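Local coordinates for protein translation initiation factor eIF2B, subunit delta (PDB 1T5O) that probably interconverts methylthioribose 1-phosphate and methylthioribulose 1-phosphate, an isomerase step of methionine biosynthesis, at residues 14-17 with 18-21; 187-190 with 191-194; 246-249 with 250-253; 272-275 with 276-280. All coordinates share one frame; numbering follows the deposited sequence.

Contact 1 (14-17 with 18-21); sequences LIDQ and TKLP
Asp-16, Thr-18 and Lys-19 meet in a local, mostly buried turn that carries the chain out of strand 12-15, the middle strand of the small N-terminal antiparallel sheet, into a short 3-10 segment. Two successive i to i+3 backbone bonds build the turn: Lys-19 N to Asp-16 O (3.0 Å) and Leu-20 N to Gln-17 O (3.0 Å). The Asp-16 side chain folds over the same turn. Its CG stands anti to the backbone N (chi1 -167°), which carries the carboxylate forward above the next residues. There Thr-18 OG1 donates to Asp-16 OD1 at 2.8 Å, arriving from above the carboxylate plane, 41° out of it; Thr-18 N adds a weak bond to the same oxygen. OD2 lies over the Lys-19 chain, 3.8 Å from its CD, and forms a long salt bridge with NZ, which pairs more strongly with Glu-25. Were Asp-16 an alanine, Thr-18 OG1 would probably lose this acceptor and the Lys-19 ammonium would keep Glu-25 without its second, weaker acidic mate. On the apolar side, Leu-20 CD2 rests 3.9 Å from Gln-17 CG and 4.3 Å from Ile-15 CG2, while helix 193-204 touches the leucine through Leu-197 and Trp-200. The Gln-17 amide turns elsewhere, OE1 accepting from Arg-45, a predicted substrate-binding residue. One carboxylate thus takes a firm bond from a hydroxyl, a weak one from a backbone N-H and a long salt bridge, and the two acids around Lys-19 probably favour its charged form.

Contact 2 (187-190 with 191-194); sequences ETRP and LNQG
Between Glu-187 and Gly-194 the backbone doubles back, the end-to-end directions of 187-190 and 191-194 lying 167° apart, with a cis peptide before Pro-190 and weak bonds from Asn-192 N to Thr-188 O and from Gly-194 N to Glu-187 O. Asn-192 fills the bend with its amide. Its OD1 accepts from Arg-189 NH1 at 3.1 Å, a nearly straight bond (158°) lying in the carbonyl plane at one end and close to the guanidinium plane at the other, although the two groups are turned 63° apart. The ND2 end reaches Glu-187 OE1 at 3.0 Å from above the carboxylate plane. A water also donates to Asn-192 OD1 (3.0 Å) and to Pro-190 O (2.9 Å). This is the turn from strand 182-186 into helix 193-204 of the Rossmann-like domain, at the carboxyl end of a parallel strand, and it brings in Gln-193, a predicted substrate-binding residue near Cys-154 and Lys-244. Gly-194, lacking a side chain, fits closely against Glu-187 O and Thr-188 OG1. Arg-189 bends at chi2 and chi3 to lie beside Asn-192; its NE pairs with Glu-187 of the second subunit, and Glu-187 OE2 with Arg-189 of that subunit.

Contact 3 (246-249 with 250-253); sequences GTYT and VSVV
Tyr-248 lays its ring alongside the first turns of helix 247-256 so that one face receives a methyl of Val-252, four residues on. Val-252 CG2 sits 3.7 Å from the centroid of the Tyr-248 ring and 30° off its normal, a CH-pi contact displaced toward the phenol end: its nearest ring atom is CZ at 3.3 Å, a tight approach. With CG anti to the backbone N (chi1 167°), the ring swings forward along the helix to lie against Val-252. Its OH continues to His-257 of the second subunit, and Val-252 packs on Val-252 of that subunit, which places this helix face at the dimer interface. Ser-251 OG, lying near the ring at CD2, turns to the backbone and donates to Tyr-248 O at 2.7 Å, in the carbonyl plane and on a lone pair, while Val-252 N reaches the same oxygen at 3.0 Å, nearly along the C=O axis. Asn-316 ND2 hydrogen-bonds to Ser-251 OG in turn. Gly-246, the N-cap residue, and Tyr-248 give their backbone N-H groups to the Asp-310 carboxylate. A leucine in place of Tyr-248 would probably leave His-257 of the second subunit without its phenol partner and the Val-252 methyl without an aromatic face. Two donors of different kinds share Tyr-248 O, so the serine hydroxyl is satisfied within the buried helix without displacing the i to i+4 bond.

Contact 4 (272-275 with 276-280); sequences WERT and AKDVV
Asp-278 reaches back to Thr-275 across a short 3-10 turn, in which an aspartate three residues on returns to the backbone N-H of Thr-275, in the surface loop between strand 261-264 and helix 287-290. Asp-278 OD1 accepts from Thr-275 N at 3.0 Å along a nearly straight bond (164°), met from above the carboxylate plane, while Asp-278 N returns a bond to Thr-275 O at 2.9 Å. The aspartate CG lies beside its own backbone N (chi1 -62°), which brings OD1 over the start of the turn. On the flank, Arg-274 bends at chi2 and chi3 to cross the aspartate at about a right angle, and its NE makes a weak hydrogen bond to OD1 at 3.4 Å that is part of a salt bridge, near the guanidinium plane. The Lys-277 chain runs beside Thr-275, CG 3.6 Å from OG1, before its ammonium leads away. Further out, Asp-239 takes the Ala-276 N-H, Arg-274 shares backbone bonding with Arg-238, and Val-279 packs on Val-237 and Phe-242, so the turn is joined to strands 235-237 and 240-244. One water bridges Thr-275 OG1 and Asp-278 OD1, donating to OD1 at 2.8 Å.

Overall arrangement
Followed from the N terminus, the four contacts come in series, each local to its own short run of chain; none crosses or encloses another. Contact 1 ends strand 12-15 of the N-terminal sheet and leans on helix 193-204, the helix that contact 2 opens from strand 182-186; their nearest atoms are about 7 Å apart. Contact 3 begins helix 247-256, after strand 240-244, its centre about 15 Å from that of contact 2, and both meet the second subunit. Contact 4 turns the loop after strand 261-264 at the surface, touched by no other chain of the assembly, its centre about 33 Å from that of contact 1, across the chain's centre.

Contact 1 (14-17 with 18-21)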
loop_
_atom_site.group_PDB
_atom_site.type_symbol
_atom_site.label_atom_id
_atom_site.label_comp_id
_atom_site.label_asym_id
_atom_site.label_seq_id
_atom_site.Cartn_x
_atom_site.Cartn_y
_atom_site.Cartn_z
ATOM N N LEU A 14 29.312 -7.053 -4.935
ATOM C CA LEU A 14 27.943 -6.516 -5.024
ATOM C C LEU A 14 27.477 -6.039 -3.660
ATOM O O LEU A 14 27.826 -6.624 -2.631
ATOM C CB LEU A 14 26.900 -7.573 -5.399
ATOM C CG LEU A 14 27.023 -8.806 -6.277
ATOM C CD1 LEU A 14 25.869 -9.721 -5.938
ATOM C CD2 LEU A 14 26.991 -8.433 -7.738
ATOM N N ILE A 15 26.656 -4.998 -3.658
ATOM C CA ILE A 15 26.066 -4.517 -2.422
ATOM C C ILE A 15 24.950 -5.542 -2.216
ATOM O O ILE A 15 24.159 -5.791 -3.130
ATOM C CB ILE A 15 25.431 -3.119 -2.598
ATOM C CG1 ILE A 15 26.502 -2.037 -2.520
ATOM C CG2 ILE A 15 24.359 -2.894 -1.534
ATOM C CD1 ILE A 15 25.988 -0.650 -2.880
ATOM N N ASP A 16 24.880 -6.140 -1.033
ATOM C CA ASP A 16 23.845 -7.147 -0.756
ATOM C C ASP A 16 22.545 -6.428 -0.374
ATOM O O ASP A 16 22.286 -6.178 0.804
ATOM C CB ASP A 16 24.275 -8.051 0.407
ATOM C CG ASP A 16 23.403 -9.284 0.544
ATOM O OD1 ASP A 16 22.318 -9.331 -0.073
ATOM O OD2 ASP A 16 23.801 -10.214 1.274
ATOM N N GLN A 17 21.717 -6.125 -1.369
ATOM C CA GLN A 17 20.474 -5.404 -1.125
ATOM C C GLN A 17 19.487 -6.094 -0.194
ATOM O O GLN A 17 18.702 -5.432 0.466
ATOM C CB GLN A 17 19.816 -5.029 -2.464
ATOM C CG GLN A 17 20.534 -3.870 -3.151
ATOM C CD GLN A 17 19.943 -3.513 -4.502
ATOM O OE1 GLN A 17 18.748 -3.244 -4.613
ATOM N NE2 GLN A 17 20.780 -3.503 -5.538
ATOM N N THR A 18 19.539 -7.412 -0.108
ATOM C CA THR A 18 18.638 -8.120 0.792
ATOM C C THR A 18 18.921 -7.743 2.256
ATOM O O THR A 18 18.093 -7.985 3.128
ATOM C CB THR A 18 18.784 -9.650 0.651
ATOM O OG1 THR A 18 19.987 -10.074 1.306
ATOM C CG2 THR A 18 18.846 -10.044 -0.824
ATOM N N LYS A 19 20.077 -7.133 2.513
ATOM C CA LYS A 19 20.472 -6.734 3.867
ATOM C C LYS A 19 19.996 -5.340 4.237
ATOM O O LYS A 19 19.996 -4.948 5.414
ATOM C CB LYS A 19 21.996 -6.779 3.986
ATOM C CG LYS A 19 22.519 -7.766 4.998
ATOM C CD LYS A 19 22.238 -9.186 4.562
ATOM C CE LYS A 19 22.727 -10.173 5.611
ATOM N NZ LYS A 19 23.857 -11.014 5.108
ATOM N N LEU A 20 19.619 -4.576 3.222
ATOM C CA LEU A 20 19.129 -3.214 3.421
ATOM C C LEU A 20 17.728 -3.282 4.000
ATOM O O LEU A 20 17.013 -4.245 3.758
ATOM C CB LEU A 20 19.085 -2.485 2.071
ATOM C CG LEU A 20 20.221 -1.554 1.612
ATOM C CD1 LEU A 20 21.436 -1.658 2.487
ATOM C CD2 LEU A 20 20.527 -1.840 0.139
ATOM N N PRO A 21 17.302 -2.243 4.740
ATOM C CA PRO A 21 18.045 -1.019 5.069
ATOM C C PRO A 21 18.905 -1.088 6.346
ATOM O O PRO A 21 19.672 -0.167 6.640
ATOM C CB PRO A 21 16.930 0.029 5.188
ATOM C CG PRO A 21 15.794 -0.762 5.766
ATOM C CD PRO A 21 15.854 -2.053 4.966
#

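Contact 2 (187-190 with 191-194)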
loop_
_atom_site.group_PDB
_atom_site.type_symbol
_atom_site.label_atom_id
_atom_site.label_comp_id
_atom_site.label_asym_id
_atom_site.label_seq_id
_atom_site.Cartn_x
_atom_site.Cartn_y
_atom_site.Cartn_z
ATOM N N GLU A 187 6.256 3.836 -0.149
ATOM C CA GLU A 187 6.860 2.603 0.345
ATOM C C GLU A 187 6.937 1.537 -0.732
ATOM O O GLU A 187 7.862 0.740 -0.734
ATOM C CB GLU A 187 6.130 2.077 1.594
ATOM C CG GLU A 187 4.824 1.366 1.316
ATOM C CD GLU A 187 4.183 0.787 2.583
ATOM O OE1 GLU A 187 4.920 0.371 3.511
ATOM O OE2 GLU A 187 2.932 0.726 2.632
ATOM N N THR A 188 5.975 1.560 -1.654
ATOM C CA THR A 188 5.902 0.641 -2.789
ATOM C C THR A 188 5.616 -0.826 -2.418
ATOM O O THR A 188 6.503 -1.678 -2.448
ATOM C CB THR A 188 7.210 0.716 -3.664
ATOM O OG1 THR A 188 7.503 2.091 -3.958
ATOM C CG2 THR A 188 7.028 -0.056 -4.999
ATOM N N ARG A 189 4.367 -1.115 -2.076
ATOM C CA ARG A 189 3.971 -2.486 -1.740
ATOM C C ARG A 189 3.981 -3.355 -3.015
ATOM O O ARG A 189 3.955 -2.823 -4.104
ATOM C CB ARG A 189 2.580 -2.463 -1.104
ATOM C CG ARG A 189 2.595 -1.819 0.288
ATOM C CD ARG A 189 3.265 -2.739 1.256
ATOM N NE ARG A 189 2.448 -3.940 1.448
ATOM C CZ ARG A 189 2.897 -5.078 1.967
ATOM N NH1 ARG A 189 4.169 -5.190 2.347
ATOM N NH2 ARG A 189 2.071 -6.105 2.112
ATOM N N PRO A 190 4.055 -4.691 -2.884
ATOM C CA PRO A 190 4.142 -5.441 -1.622
ATOM C C PRO A 190 5.583 -5.780 -1.188
ATOM O O PRO A 190 5.772 -6.396 -0.142
ATOM C CB PRO A 190 3.342 -6.705 -1.927
ATOM C CG PRO A 190 3.789 -6.999 -3.325
ATOM C CD PRO A 190 3.709 -5.604 -3.994
ATOM N N LEU A 191 6.588 -5.391 -1.977
ATOM C CA LEU A 191 7.977 -5.700 -1.631
ATOM C C LEU A 191 8.732 -4.573 -0.955
ATOM O O LEU A 191 9.879 -4.758 -0.551
ATOM C CB LEU A 191 8.747 -6.148 -2.883
ATOM C CG LEU A 191 9.180 -7.618 -2.927
ATOM C CD1 LEU A 191 8.116 -8.509 -2.298
ATOM C CD2 LEU A 191 9.468 -8.037 -4.373
ATOM N N ASN A 192 8.096 -3.407 -0.849
ATOM C CA ASN A 192 8.675 -2.230 -0.191
ATOM C C ASN A 192 10.022 -1.722 -0.685
ATOM O O ASN A 192 10.907 -1.367 0.124
ATOM C CB ASN A 192 8.789 -2.465 1.313
ATOM C CG ASN A 192 7.450 -2.441 1.996
ATOM O OD1 ASN A 192 6.616 -3.349 1.804
ATOM N ND2 ASN A 192 7.211 -1.394 2.782
ATOM N N GLN A 193 10.187 -1.659 -1.994
ATOM C CA GLN A 193 11.444 -1.147 -2.529
ATOM C C GLN A 193 11.640 0.323 -2.156
ATOM O O GLN A 193 12.773 0.788 -2.023
ATOM C CB GLN A 193 11.469 -1.309 -4.049
ATOM C CG GLN A 193 11.506 -2.782 -4.471
ATOM C CD GLN A 193 10.127 -3.329 -4.874
ATOM O OE1 GLN A 193 9.070 -2.841 -4.420
ATOM N NE2 GLN A 193 10.138 -4.345 -5.731
ATOM N N GLY A 194 10.530 1.048 -2.014
ATOM C CA GLY A 194 10.587 2.460 -1.666
ATOM C C GLY A 194 11.098 2.720 -0.259
ATOM O O GLY A 194 11.950 3.594 -0.042
HETATM O O HOH W 1 7.721 -6.140 1.941
#

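Contact 3 (246-249 with 250-253)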
loop_
_atom_site.group_PDB
_atom_site.type_symbol
_atom_site.label_atom_id
_atom_site.label_comp_id
_atom_site.label_asym_id
_atom_site.label_seq_id
_atom_site.Cartn_x
_atom_site.Cartn_y
_atom_site.Cartn_z
ATOM N N GLY A 246 1.469 0.206 -9.433
ATOM C CA GLY A 246 1.172 1.328 -8.563
ATOM C C GLY A 246 1.509 2.616 -9.267
ATOM O O GLY A 246 0.905 3.657 -9.011
ATOM N N THR A 247 2.480 2.538 -10.172
ATOM C CA THR A 247 2.913 3.709 -10.919
ATOM C C THR A 247 1.729 4.359 -11.644
ATOM O O THR A 247 1.561 5.592 -11.588
ATOM C CB THR A 247 4.018 3.341 -11.951
ATOM O OG1 THR A 247 5.135 2.778 -11.262
ATOM C CG2 THR A 247 4.469 4.577 -12.716
ATOM N N TYR A 248 0.906 3.546 -12.298
ATOM C CA TYR A 248 -0.253 4.086 -13.021
ATOM C C TYR A 248 -1.166 4.858 -12.064
ATOM O O TYR A 248 -1.630 5.968 -12.388
ATOM C CB TYR A 248 -1.056 2.961 -13.724
ATOM C CG TYR A 248 -2.421 3.435 -14.206
ATOM C CD1 TYR A 248 -3.608 2.919 -13.647
ATOM C CD2 TYR A 248 -2.525 4.448 -15.159
ATOM C CE1 TYR A 248 -4.871 3.419 -14.045
ATOM C CE2 TYR A 248 -3.766 4.953 -15.557
ATOM C CZ TYR A 248 -4.937 4.424 -14.992
ATOM O OH TYR A 248 -6.160 4.898 -15.402
ATOM N N THR A 249 -1.416 4.290 -10.886
ATOM C CA THR A 249 -2.255 4.972 -9.900
ATOM C C THR A 249 -1.685 6.341 -9.593
ATOM O O THR A 249 -2.406 7.314 -9.574
ATOM C CB THR A 249 -2.343 4.178 -8.571
ATOM O OG1 THR A 249 -2.925 2.906 -8.842
ATOM C CG2 THR A 249 -3.245 4.911 -7.537
ATOM N N VAL A 250 -0.394 6.402 -9.304
ATOM C CA VAL A 250 0.239 7.681 -9.017
ATOM C C VAL A 250 0.036 8.635 -10.198
ATOM O O VAL A 250 -0.255 9.821 -10.002
ATOM C CB VAL A 250 1.761 7.530 -8.754
ATOM C CG1 VAL A 250 2.407 8.952 -8.505
ATOM C CG2 VAL A 250 1.992 6.613 -7.541
ATOM N N SER A 251 0.152 8.111 -11.421
ATOM C CA SER A 251 -0.020 8.966 -12.599
ATOM C C SER A 251 -1.440 9.554 -12.709
ATOM O O SER A 251 -1.619 10.663 -13.224
ATOM C CB SER A 251 0.346 8.204 -13.891
ATOM O OG SER A 251 -0.769 7.481 -14.424
ATOM N N VAL A 252 -2.443 8.833 -12.221
ATOM C CA VAL A 252 -3.813 9.317 -12.324
ATOM C C VAL A 252 -4.028 10.488 -11.355
ATOM O O VAL A 252 -4.630 11.492 -11.723
ATOM C CB VAL A 252 -4.836 8.180 -12.017
ATOM C CG1 VAL A 252 -6.289 8.750 -11.896
ATOM C CG2 VAL A 252 -4.807 7.153 -13.146
ATOM N N VAL A 253 -3.524 10.354 -10.129
ATOM C CA VAL A 253 -3.674 11.403 -9.126
ATOM C C VAL A 253 -2.898 12.648 -9.583
ATOM O O VAL A 253 -3.413 13.771 -9.531
ATOM C CB VAL A 253 -3.177 10.896 -7.747
ATOM C CG1 VAL A 253 -3.345 11.996 -6.681
ATOM C CG2 VAL A 253 -3.993 9.665 -7.339
#

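Contact 4 (272-275 with 276-280)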
loop_
_atom_site.group_PDB
_atom_site.type_symbol
_atom_site.label_atom_id
_atom_site.label_comp_id
_atom_site.label_asym_id
_atom_site.label_seq_id
_atom_site.Cartn_x
_atom_site.Cartn_y
_atom_site.Cartn_z
ATOM N N TRP A 272 9.910 0.213 -28.967
ATOM C CA TRP A 272 9.012 0.965 -29.844
ATOM C C TRP A 272 8.271 0.247 -30.957
ATOM O O TRP A 272 7.399 0.854 -31.591
ATOM C CB TRP A 272 9.756 2.187 -30.419
ATOM C CG TRP A 272 8.880 3.414 -30.590
ATOM C CD1 TRP A 272 8.562 4.038 -31.757
ATOM C CD2 TRP A 272 8.216 4.147 -29.547
ATOM N NE1 TRP A 272 7.735 5.115 -31.510
ATOM C CE2 TRP A 272 7.511 5.203 -30.161
ATOM C CE3 TRP A 272 8.152 4.009 -28.153
ATOM C CZ2 TRP A 272 6.741 6.123 -29.430
ATOM C CZ3 TRP A 272 7.384 4.929 -27.419
ATOM C CH2 TRP A 272 6.689 5.973 -28.075
ATOM N N GLU A 273 8.612 -1.020 -31.210
ATOM C CA GLU A 273 7.885 -1.783 -32.217
ATOM C C GLU A 273 6.564 -2.302 -31.601
ATOM O O GLU A 273 5.646 -2.702 -32.300
ATOM C CB GLU A 273 8.718 -2.983 -32.675
ATOM C CG GLU A 273 9.984 -2.601 -33.448
ATOM C CD GLU A 273 9.689 -1.991 -34.813
ATOM O OE1 GLU A 273 8.503 -1.871 -35.193
ATOM O OE2 GLU A 273 10.655 -1.629 -35.515
ATOM N N ARG A 274 6.481 -2.281 -30.280
ATOM C CA ARG A 274 5.305 -2.812 -29.597
ATOM C C ARG A 274 4.332 -1.755 -29.072
ATOM O O ARG A 274 4.652 -0.559 -29.014
ATOM C CB ARG A 274 5.773 -3.647 -28.398
ATOM C CG ARG A 274 6.883 -4.707 -28.665
ATOM C CD ARG A 274 6.325 -6.068 -29.144
ATOM N NE ARG A 274 5.965 -6.040 -30.560
ATOM C CZ ARG A 274 6.832 -6.033 -31.569
ATOM N NH1 ARG A 274 8.143 -6.052 -31.344
ATOM N NH2 ARG A 274 6.383 -6.034 -32.821
ATOM N N THR A 275 3.140 -2.230 -28.692
ATOM C CA THR A 275 2.122 -1.415 -28.035
ATOM C C THR A 275 1.751 -2.216 -26.789
ATOM O O THR A 275 2.163 -3.378 -26.633
ATOM C CB THR A 275 0.872 -1.146 -28.889
ATOM O OG1 THR A 275 0.305 -2.379 -29.339
ATOM C CG2 THR A 275 1.230 -0.248 -30.055
ATOM N N ALA A 276 0.995 -1.596 -25.887
ATOM C CA ALA A 276 0.652 -2.244 -24.642
ATOM C C ALA A 276 -0.031 -3.569 -24.828
ATOM O O ALA A 276 0.172 -4.451 -24.036
ATOM C CB ALA A 276 -0.215 -1.305 -23.752
ATOM N N LYS A 277 -0.829 -3.720 -25.883
ATOM C CA LYS A 277 -1.526 -4.978 -26.096
ATOM C C LYS A 277 -0.569 -6.166 -26.330
ATOM O O LYS A 277 -0.940 -7.314 -26.121
ATOM C CB LYS A 277 -2.517 -4.839 -27.266
ATOM C CG LYS A 277 -1.910 -5.083 -28.642
ATOM C CD LYS A 277 -2.953 -4.918 -29.730
ATOM C CE LYS A 277 -2.558 -5.629 -31.022
ATOM N NZ LYS A 277 -2.475 -7.125 -30.870
ATOM N N ASP A 278 0.676 -5.899 -26.707
ATOM C CA ASP A 278 1.626 -6.993 -26.949
ATOM C C ASP A 278 2.276 -7.526 -25.680
ATOM O O ASP A 278 2.892 -8.601 -25.683
ATOM C CB ASP A 278 2.768 -6.520 -27.853
ATOM C CG ASP A 278 2.309 -6.092 -29.208
ATOM O OD1 ASP A 278 2.858 -5.093 -29.700
ATOM O OD2 ASP A 278 1.427 -6.763 -29.787
ATOM N N VAL A 279 2.142 -6.772 -24.593
ATOM C CA VAL A 279 2.809 -7.098 -23.340
ATOM C C VAL A 279 1.994 -7.918 -22.356
ATOM O O VAL A 279 0.830 -7.613 -22.096
ATOM C CB VAL A 279 3.248 -5.770 -22.659
ATOM C CG1 VAL A 279 4.008 -6.042 -21.362
ATOM C CG2 VAL A 279 4.088 -4.949 -23.635
ATOM N N VAL A 280 2.587 -8.963 -21.801
ATOM C CA VAL A 280 1.855 -9.736 -20.815
ATOM C C VAL A 280 2.440 -9.410 -19.449
ATOM O O VAL A 280 3.665 -9.421 -19.260
ATOM C CB VAL A 280 1.937 -11.262 -21.077
ATOM C CG1 VAL A 280 1.378 -11.590 -22.461
ATOM C CG2 VAL A 280 3.351 -11.735 -20.952
HETATM O O HOH W 2 1.200 -3.506 -31.385
#